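Local coordinates for MaoC family protein (Mycobacterium tuberculosis H37Rv, PDB 3KHP) that probably catalyses the dehydration of 3-hydroxyacyl thioesters, at residues Phe285-Ala290 with Val299-Gly304; Arg240-Glu245 with Leu271-Trp276. All blocks are in the same frame, centred on the assembly; numbering follows the deposited sequence.

Interaction 1: Phe285-Ala290 with Val299-Gly304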
ATOM      1  N   PHE A 285     -19.065  20.478  -1.150  1.00 21.37           N
ATOM      2  CA  PHE A 285     -18.180  20.131  -2.255  1.00 21.11           C
ATOM      3  C   PHE A 285     -18.692  19.062  -3.200  1.00 21.22           C
ATOM      4  O   PHE A 285     -19.617  18.327  -2.905  1.00 20.73           O
ATOM      5  CB  PHE A 285     -16.794  19.700  -1.719  1.00 20.51           C
ATOM      6  CG  PHE A 285     -16.781  18.323  -1.100  1.00 18.51           C
ATOM      7  CD1 PHE A 285     -16.418  17.213  -1.857  1.00 17.48           C
ATOM      8  CD2 PHE A 285     -17.166  18.129   0.217  1.00 15.57           C
ATOM      9  CE1 PHE A 285     -16.402  15.935  -1.295  1.00 16.37           C
ATOM     10  CE2 PHE A 285     -17.163  16.868   0.778  1.00 16.18           C
ATOM     11  CZ  PHE A 285     -16.782  15.762   0.026  1.00 16.72           C
ATOM     12  N   ARG A 286     -18.047  18.989  -4.353  1.00 22.23           N
ATOM     13  CA  ARG A 286     -18.142  17.840  -5.224  1.00 23.26           C
ATOM     14  C   ARG A 286     -16.760  17.446  -5.653  1.00 22.67           C
ATOM     15  O   ARG A 286     -15.851  18.271  -5.670  1.00 21.45           O
ATOM     16  CB  ARG A 286     -18.929  18.152  -6.481  1.00 23.64           C
ATOM     17  CG  ARG A 286     -20.356  18.465  -6.247  1.00 28.46           C
ATOM     18  CD  ARG A 286     -21.158  18.462  -7.572  1.00 33.07           C
ATOM     19  NE  ARG A 286     -21.376  19.812  -8.045  1.00 38.19           N
ATOM     20  CZ  ARG A 286     -22.460  20.552  -7.804  1.00 41.12           C
ATOM     21  NH1 ARG A 286     -23.487  20.092  -7.097  1.00 41.72           N
ATOM     22  NH2 ARG A 286     -22.508  21.779  -8.288  1.00 41.17           N
ATOM     23  N   THR A 287     -16.631  16.182  -6.049  1.00 22.44           N
ATOM     24  CA  THR A 287     -15.456  15.723  -6.774  1.00 21.73           C
ATOM     25  C   THR A 287     -15.878  15.248  -8.157  1.00 22.08           C
ATOM     26  O   THR A 287     -16.886  14.594  -8.275  1.00 21.89           O
ATOM     27  CB  THR A 287     -14.767  14.648  -5.979  1.00 21.15           C
ATOM     28  OG1 THR A 287     -14.489  15.181  -4.674  1.00 19.35           O
ATOM     29  CG2 THR A 287     -13.483  14.223  -6.647  1.00 18.73           C
ATOM     30  N   GLU A 288     -15.103  15.589  -9.182  1.00 22.58           N
ATOM     31  CA  GLU A 288     -15.425  15.287 -10.566  1.00 24.24           C
ATOM     32  C   GLU A 288     -14.183  14.863 -11.305  1.00 24.36           C
ATOM     33  O   GLU A 288     -13.080  15.153 -10.877  1.00 24.81           O
ATOM     34  CB  GLU A 288     -15.948  16.532 -11.323  1.00 24.50           C
ATOM     35  CG  GLU A 288     -16.788  17.506 -10.538  1.00 28.94           C
ATOM     36  CD  GLU A 288     -17.077  18.862 -11.263  1.00 31.72           C
ATOM     37  OE1 GLU A 288     -16.205  19.428 -11.980  1.00 31.60           O
ATOM     38  OE2 GLU A 288     -18.208  19.354 -11.062  1.00 36.01           O
ATOM     39  N   VAL A 289     -14.370  14.278 -12.470  1.00 25.15           N
ATOM     40  CA  VAL A 289     -13.285  14.003 -13.381  1.00 26.68           C
ATOM     41  C   VAL A 289     -13.542  14.802 -14.638  1.00 28.87           C
ATOM     42  O   VAL A 289     -14.541  14.559 -15.319  1.00 29.88           O
ATOM     43  CB  VAL A 289     -13.233  12.543 -13.772  1.00 26.20           C
ATOM     44  CG1 VAL A 289     -12.138  12.316 -14.818  1.00 24.57           C
ATOM     45  CG2 VAL A 289     -13.064  11.692 -12.540  1.00 25.01           C
ATOM     46  N   ALA A 290     -12.667  15.765 -14.924  1.00 31.13           N
ATOM     47  CA  ALA A 290     -12.804  16.633 -16.101  1.00 33.05           C
ATOM     48  C   ALA A 290     -12.943  15.760 -17.335  1.00 34.31           C
ATOM     49  O   ALA A 290     -12.215  14.773 -17.475  1.00 35.08           O
ATOM     50  CB  ALA A 290     -11.576  17.575 -16.235  1.00 32.88           C
ATOM     51  N   VAL A 299     -19.482  13.926 -12.506  1.00 26.91           N
ATOM     52  CA  VAL A 299     -19.458  14.092 -11.071  1.00 25.04           C
ATOM     53  C   VAL A 299     -19.314  12.712 -10.459  1.00 23.24           C
ATOM     54  O   VAL A 299     -20.078  11.821 -10.809  1.00 23.61           O
ATOM     55  CB  VAL A 299     -20.715  14.765 -10.576  1.00 24.88           C
ATOM     56  CG1 VAL A 299     -20.693  14.826  -9.093  1.00 25.03           C
ATOM     57  CG2 VAL A 299     -20.830  16.165 -11.178  1.00 24.70           C
ATOM     58  N   VAL A 300     -18.339  12.505  -9.584  1.00 20.89           N
ATOM     59  CA  VAL A 300     -18.176  11.173  -8.941  1.00 18.96           C
ATOM     60  C   VAL A 300     -18.491  11.163  -7.467  1.00 18.80           C
ATOM     61  O   VAL A 300     -18.870  10.125  -6.934  1.00 18.50           O
ATOM     62  CB  VAL A 300     -16.788  10.571  -9.222  1.00 19.04           C
ATOM     63  CG1 VAL A 300     -16.618  10.371 -10.700  1.00 17.25           C
ATOM     64  CG2 VAL A 300     -15.653  11.454  -8.685  1.00 16.62           C
ATOM     65  N   LEU A 301     -18.323  12.310  -6.796  1.00 18.92           N
ATOM     66  CA  LEU A 301     -18.813  12.528  -5.424  1.00 19.26           C
ATOM     67  C   LEU A 301     -19.666  13.773  -5.442  1.00 19.66           C
ATOM     68  O   LEU A 301     -19.242  14.824  -5.939  1.00 20.68           O
ATOM     69  CB  LEU A 301     -17.706  12.765  -4.388  1.00 18.59           C
ATOM     70  CG  LEU A 301     -16.650  11.694  -4.130  1.00 19.88           C
ATOM     71  CD1 LEU A 301     -15.644  12.229  -3.082  1.00 17.76           C
ATOM     72  CD2 LEU A 301     -17.292  10.350  -3.683  1.00 18.29           C
ATOM     73  N   ASP A 302     -20.857  13.659  -4.883  1.00 19.89           N
ATOM     74  CA  ASP A 302     -21.813  14.730  -4.893  1.00 20.19           C
ATOM     75  C   ASP A 302     -22.273  14.906  -3.466  1.00 19.76           C
ATOM     76  O   ASP A 302     -21.968  14.088  -2.587  1.00 17.39           O
ATOM     77  CB  ASP A 302     -22.987  14.403  -5.822  1.00 20.73           C
ATOM     78  CG  ASP A 302     -23.629  15.663  -6.466  1.00 23.55           C
ATOM     79  OD1 ASP A 302     -23.534  16.757  -5.897  1.00 26.39           O
ATOM     80  OD2 ASP A 302     -24.276  15.545  -7.530  1.00 27.29           O
ATOM     81  N   ASP A 303     -22.996  15.996  -3.264  1.00 19.68           N
ATOM     82  CA  ASP A 303     -23.560  16.342  -1.983  1.00 21.11           C
ATOM     83  C   ASP A 303     -22.540  16.326  -0.866  1.00 20.66           C
ATOM     84  O   ASP A 303     -22.838  15.948   0.257  1.00 20.93           O
ATOM     85  CB  ASP A 303     -24.731  15.423  -1.674  1.00 21.91           C
ATOM     86  CG  ASP A 303     -25.837  15.507  -2.736  1.00 24.26           C
ATOM     87  OD1 ASP A 303     -26.098  16.587  -3.317  1.00 28.35           O
ATOM     88  OD2 ASP A 303     -26.459  14.476  -2.973  1.00 28.10           O
ATOM     89  N   GLY A 304     -21.338  16.789  -1.159  1.00 20.93           N
ATOM     90  CA  GLY A 304     -20.282  16.834  -0.152  1.00 20.89           C
ATOM     91  C   GLY A 304     -20.538  17.907   0.875  1.00 21.03           C
ATOM     92  O   GLY A 304     -20.942  19.001   0.524  1.00 20.66           O
TER

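Interaction 2: Arg240-Glu245 with Leu271-Trp276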
ATOM      1  N   ARG A 240      -8.100  14.451   1.279  1.00 17.38           N
ATOM      2  CA  ARG A 240      -6.798  15.096   1.262  1.00 18.01           C
ATOM      3  C   ARG A 240      -6.945  16.508   0.734  1.00 18.25           C
ATOM      4  O   ARG A 240      -6.351  17.445   1.284  1.00 17.98           O
ATOM      5  CB  ARG A 240      -5.808  14.350   0.366  1.00 18.17           C
ATOM      6  CG  ARG A 240      -5.154  13.157   0.996  1.00 19.13           C
ATOM      7  CD  ARG A 240      -3.758  12.906   0.406  1.00 19.84           C
ATOM      8  NE  ARG A 240      -3.894  12.385  -0.928  1.00 19.52           N
ATOM      9  CZ  ARG A 240      -3.408  12.904  -2.042  1.00 21.19           C
ATOM     10  NH1 ARG A 240      -2.668  14.009  -2.058  1.00 19.77           N
ATOM     11  NH2 ARG A 240      -3.681  12.277  -3.181  1.00 23.20           N
ATOM     12  N   ALA A 241      -7.715  16.660  -0.341  1.00 17.42           N
ATOM     13  CA  ALA A 241      -7.970  17.990  -0.884  1.00 17.79           C
ATOM     14  C   ALA A 241      -8.628  18.890   0.184  1.00 18.35           C
ATOM     15  O   ALA A 241      -8.326  20.081   0.264  1.00 18.40           O
ATOM     16  CB  ALA A 241      -8.795  17.917  -2.112  1.00 16.43           C
ATOM     17  N   LEU A 242      -9.487  18.328   1.026  1.00 18.00           N
ATOM     18  CA  LEU A 242     -10.194  19.162   1.987  1.00 18.43           C
ATOM     19  C   LEU A 242      -9.287  19.531   3.152  1.00 17.98           C
ATOM     20  O   LEU A 242      -9.320  20.650   3.630  1.00 17.80           O
ATOM     21  CB  LEU A 242     -11.483  18.479   2.462  1.00 18.56           C
ATOM     22  CG  LEU A 242     -12.462  18.181   1.323  1.00 18.58           C
ATOM     23  CD1 LEU A 242     -13.507  17.155   1.778  1.00 19.08           C
ATOM     24  CD2 LEU A 242     -13.146  19.458   0.753  1.00 16.86           C
ATOM     25  N   VAL A 243      -8.473  18.579   3.595  1.00 18.38           N
ATOM     26  CA  VAL A 243      -7.475  18.833   4.587  1.00 18.26           C
ATOM     27  C   VAL A 243      -6.531  19.969   4.185  1.00 19.72           C
ATOM     28  O   VAL A 243      -6.220  20.830   5.011  1.00 19.81           O
ATOM     29  CB  VAL A 243      -6.670  17.592   4.847  1.00 18.36           C
ATOM     30  CG1 VAL A 243      -5.347  17.922   5.616  1.00 15.70           C
ATOM     31  CG2 VAL A 243      -7.524  16.619   5.612  1.00 16.55           C
ATOM     32  N   ALA A 244      -6.111  19.990   2.922  1.00 20.15           N
ATOM     33  CA  ALA A 244      -5.237  21.040   2.430  1.00 21.47           C
ATOM     34  C   ALA A 244      -5.947  22.403   2.373  1.00 22.41           C
ATOM     35  O   ALA A 244      -5.459  23.397   2.925  1.00 22.45           O
ATOM     36  CB  ALA A 244      -4.651  20.673   1.039  1.00 20.28           C
ATOM     37  N   GLU A 245      -7.071  22.450   1.687  1.00 23.12           N
ATOM     38  CA  GLU A 245      -7.712  23.722   1.378  1.00 24.67           C
ATOM     39  C   GLU A 245      -8.397  24.392   2.576  1.00 24.89           C
ATOM     40  O   GLU A 245      -8.300  25.595   2.712  1.00 25.17           O
ATOM     41  CB  GLU A 245      -8.766  23.537   0.297  1.00 24.62           C
ATOM     42  CG  GLU A 245      -9.647  24.789   0.107  1.00 26.60           C
ATOM     43  CD  GLU A 245      -8.841  26.014  -0.330  1.00 26.70           C
ATOM     44  OE1 GLU A 245      -7.747  25.838  -0.879  1.00 26.75           O
ATOM     45  OE2 GLU A 245      -9.304  27.148  -0.151  1.00 26.43           O
ATOM     46  N   LEU A 271      -8.827  13.528 -10.030  1.00 19.15           N
ATOM     47  CA  LEU A 271      -9.970  13.919  -9.259  1.00 18.62           C
ATOM     48  C   LEU A 271      -9.927  15.422  -8.872  1.00 19.81           C
ATOM     49  O   LEU A 271      -9.056  15.853  -8.078  1.00 19.92           O
ATOM     50  CB  LEU A 271     -10.081  13.013  -8.036  1.00 17.49           C
ATOM     51  CG  LEU A 271     -10.336  11.541  -8.347  1.00 15.82           C
ATOM     52  CD1 LEU A 271      -9.977  10.691  -7.166  1.00 12.40           C
ATOM     53  CD2 LEU A 271     -11.765  11.278  -8.789  1.00 13.33           C
ATOM     54  N   SER A 272     -10.882  16.199  -9.414  1.00 19.85           N
ATOM     55  CA  SER A 272     -11.071  17.632  -9.075  1.00 20.75           C
ATOM     56  C   SER A 272     -12.106  17.866  -8.011  1.00 20.11           C
ATOM     57  O   SER A 272     -13.288  17.745  -8.285  1.00 20.86           O
ATOM     58  CB  SER A 272     -11.609  18.433 -10.267  1.00 21.06           C
ATOM     59  OG  SER A 272     -10.624  18.672 -11.206  1.00 24.81           O
ATOM     60  N   THR A 273     -11.680  18.292  -6.835  1.00 19.82           N
ATOM     61  CA  THR A 273     -12.586  18.581  -5.762  1.00 18.97           C
ATOM     62  C   THR A 273     -12.896  20.084  -5.700  1.00 19.81           C
ATOM     63  O   THR A 273     -12.021  20.898  -5.434  1.00 19.70           O
ATOM     64  CB  THR A 273     -12.032  18.085  -4.482  1.00 18.13           C
ATOM     65  OG1 THR A 273     -11.824  16.692  -4.625  1.00 15.43           O
ATOM     66  CG2 THR A 273     -13.001  18.301  -3.365  1.00 17.09           C
ATOM     67  N   VAL A 274     -14.147  20.415  -5.985  1.00 20.16           N
ATOM     68  CA  VAL A 274     -14.631  21.781  -6.017  1.00 20.95           C
ATOM     69  C   VAL A 274     -15.352  22.101  -4.733  1.00 21.25           C
ATOM     70  O   VAL A 274     -16.234  21.379  -4.305  1.00 20.12           O
ATOM     71  CB  VAL A 274     -15.563  22.061  -7.233  1.00 20.92           C
ATOM     72  CG1 VAL A 274     -14.727  22.269  -8.455  1.00 21.88           C
ATOM     73  CG2 VAL A 274     -16.590  20.944  -7.452  1.00 19.30           C
ATOM     74  N   ILE A 275     -14.946  23.194  -4.114  1.00 22.26           N
ATOM     75  CA  ILE A 275     -15.323  23.474  -2.757  1.00 23.35           C
ATOM     76  C   ILE A 275     -15.971  24.865  -2.690  1.00 25.01           C
ATOM     77  O   ILE A 275     -15.601  25.763  -3.449  1.00 25.04           O
ATOM     78  CB  ILE A 275     -14.092  23.428  -1.851  1.00 23.10           C
ATOM     79  CG1 ILE A 275     -13.361  22.073  -1.995  1.00 23.61           C
ATOM     80  CG2 ILE A 275     -14.486  23.699  -0.401  1.00 22.22           C
ATOM     81  CD1 ILE A 275     -12.013  22.011  -1.265  1.00 21.69           C
ATOM     82  N   TRP A 276     -16.933  25.020  -1.781  1.00 26.26           N
ATOM     83  CA  TRP A 276     -17.598  26.289  -1.531  1.00 27.33           C
ATOM     84  C   TRP A 276     -17.640  26.476  -0.050  1.00 28.88           C
ATOM     85  O   TRP A 276     -18.259  25.645   0.645  1.00 28.70           O
ATOM     86  CB  TRP A 276     -19.056  26.267  -2.017  1.00 27.42           C
ATOM     87  CG  TRP A 276     -19.260  26.271  -3.479  1.00 25.94           C
ATOM     88  CD1 TRP A 276     -19.550  27.347  -4.256  1.00 26.73           C
ATOM     89  CD2 TRP A 276     -19.229  25.146  -4.354  1.00 26.29           C
ATOM     90  NE1 TRP A 276     -19.689  26.966  -5.571  1.00 25.82           N
ATOM     91  CE2 TRP A 276     -19.493  25.616  -5.654  1.00 25.62           C
ATOM     92  CE3 TRP A 276     -19.000  23.786  -4.171  1.00 25.56           C
ATOM     93  CZ2 TRP A 276     -19.526  24.776  -6.751  1.00 26.45           C
ATOM     94  CZ3 TRP A 276     -19.046  22.958  -5.270  1.00 24.33           C
ATOM     95  CH2 TRP A 276     -19.306  23.449  -6.533  1.00 24.84           C
TER

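Interaction 1: Phe285-Ala290 with Val299-Gly304
F285 lays one face of its ring on G304. G304 CA lies over that face, offset toward the rim, 3.5 Å from the F285 ring centroid in a CH-pi contact. The ring gets there because CG stands between the backbone N and the carbonyl carbon, chi1 75°. At its edge, F285 CE1 meets L301 CD1 at 4.2 Å. The backbones of F285 and G304 also exchange two hydrogen bonds. L301 and T287 run side by side, and T287 OG1 touches L301 CD1 at 3.5 Å. The hydroxyl is hydrogen-bonded to T273 on the next strand. T287 O takes two N-H groups, V300 N at 2.9 Å and L301 N at 3.1 Å; the second bond is nearly straight, 177°.

Beside D302, the R286 chain points the same way and bends at chi3. D302 OD1 lies in the guanidinium plane at its edge, 3.5 Å from R286 NH1, a long salt bridge with the two planes 89° apart. The same OD1 accepts from D303 N at 2.8 Å, which ties the carboxylate to the turn. D303 forms a salt bridge with R260, and F181 makes a cation-pi contact with R286. F285, T287 and L301 face helix 231-245. This is a beta hairpin with a classic bulge of V300 and L301 opposite T287, in the antiparallel sheet that wraps that helix, as in the hot-dog fold of MaoC-like hydratases.

Interaction 2: Arg240-Glu245 with Leu271-Trp276
I275 sets CG1 anti to its carbonyl carbon (chi1 -55°) and extends on to CD1, which carries the methyl to the helix and against L242. The CD2 branch of L242 comes down to meet that methyl. The two side chains cross at an angle. L242 CD2 lies 3.4 Å from I275 CD1, a close carbon contact. L242 CD2 also comes 3.8 Å from I275 CG1.

E245 reaches the same methyl from the next turn of the helix. Its chain bends at chi2, 61°, and lies alongside I275 with the two chains running opposite ways. E245 CG is 3.9 Å from I275 CD1, so the aliphatic part of the glutamate does the touching. Its carboxylate is engaged by R277, which follows on the strand, in a salt bridge through OE2. One turn earlier, A241 points its CB at T273, with A241 CB and T273 CB 4.0 Å apart. A241 and T273 also have the closest pair of CA atoms across the two segments. T273 OG1 is hydrogen-bonded to T287 on the adjacent strand.

The helix segment passes the strand at 9.4 Å between axes, with a crossing angle of -45°. I190 and A188 of strand 188-192 also touch this side of the helix. No hydrogen bond joins the two segments. The helix is held on the sheet here by apolar packing, with the polar ends of T273 and E245 paired outside the two segments.

How the interactions relate
Both contacts share one antiparallel sheet, in which strands 271-279 and 282-289 are neighbours. Interaction 2 packs helix 231-245 on it, and F285, T287 and L301 of interaction 1 touch that helix too. R286 O and V274 N, 2.8 Å apart, probably form a hydrogen bond between the two contacts, as do E288 O and S272 N. Interaction 1 holds strand to strand within the sheet and relies on backbone hydrogen bonds. R286 and D302 are partly exposed, whereas F285, T287 and L301 are buried against the helix. Interaction 2 is buried and mainly apolar. They meet where L242 touches F285 as well as I275. The T273-T287 hydroxyl pair also links them, beneath the helix.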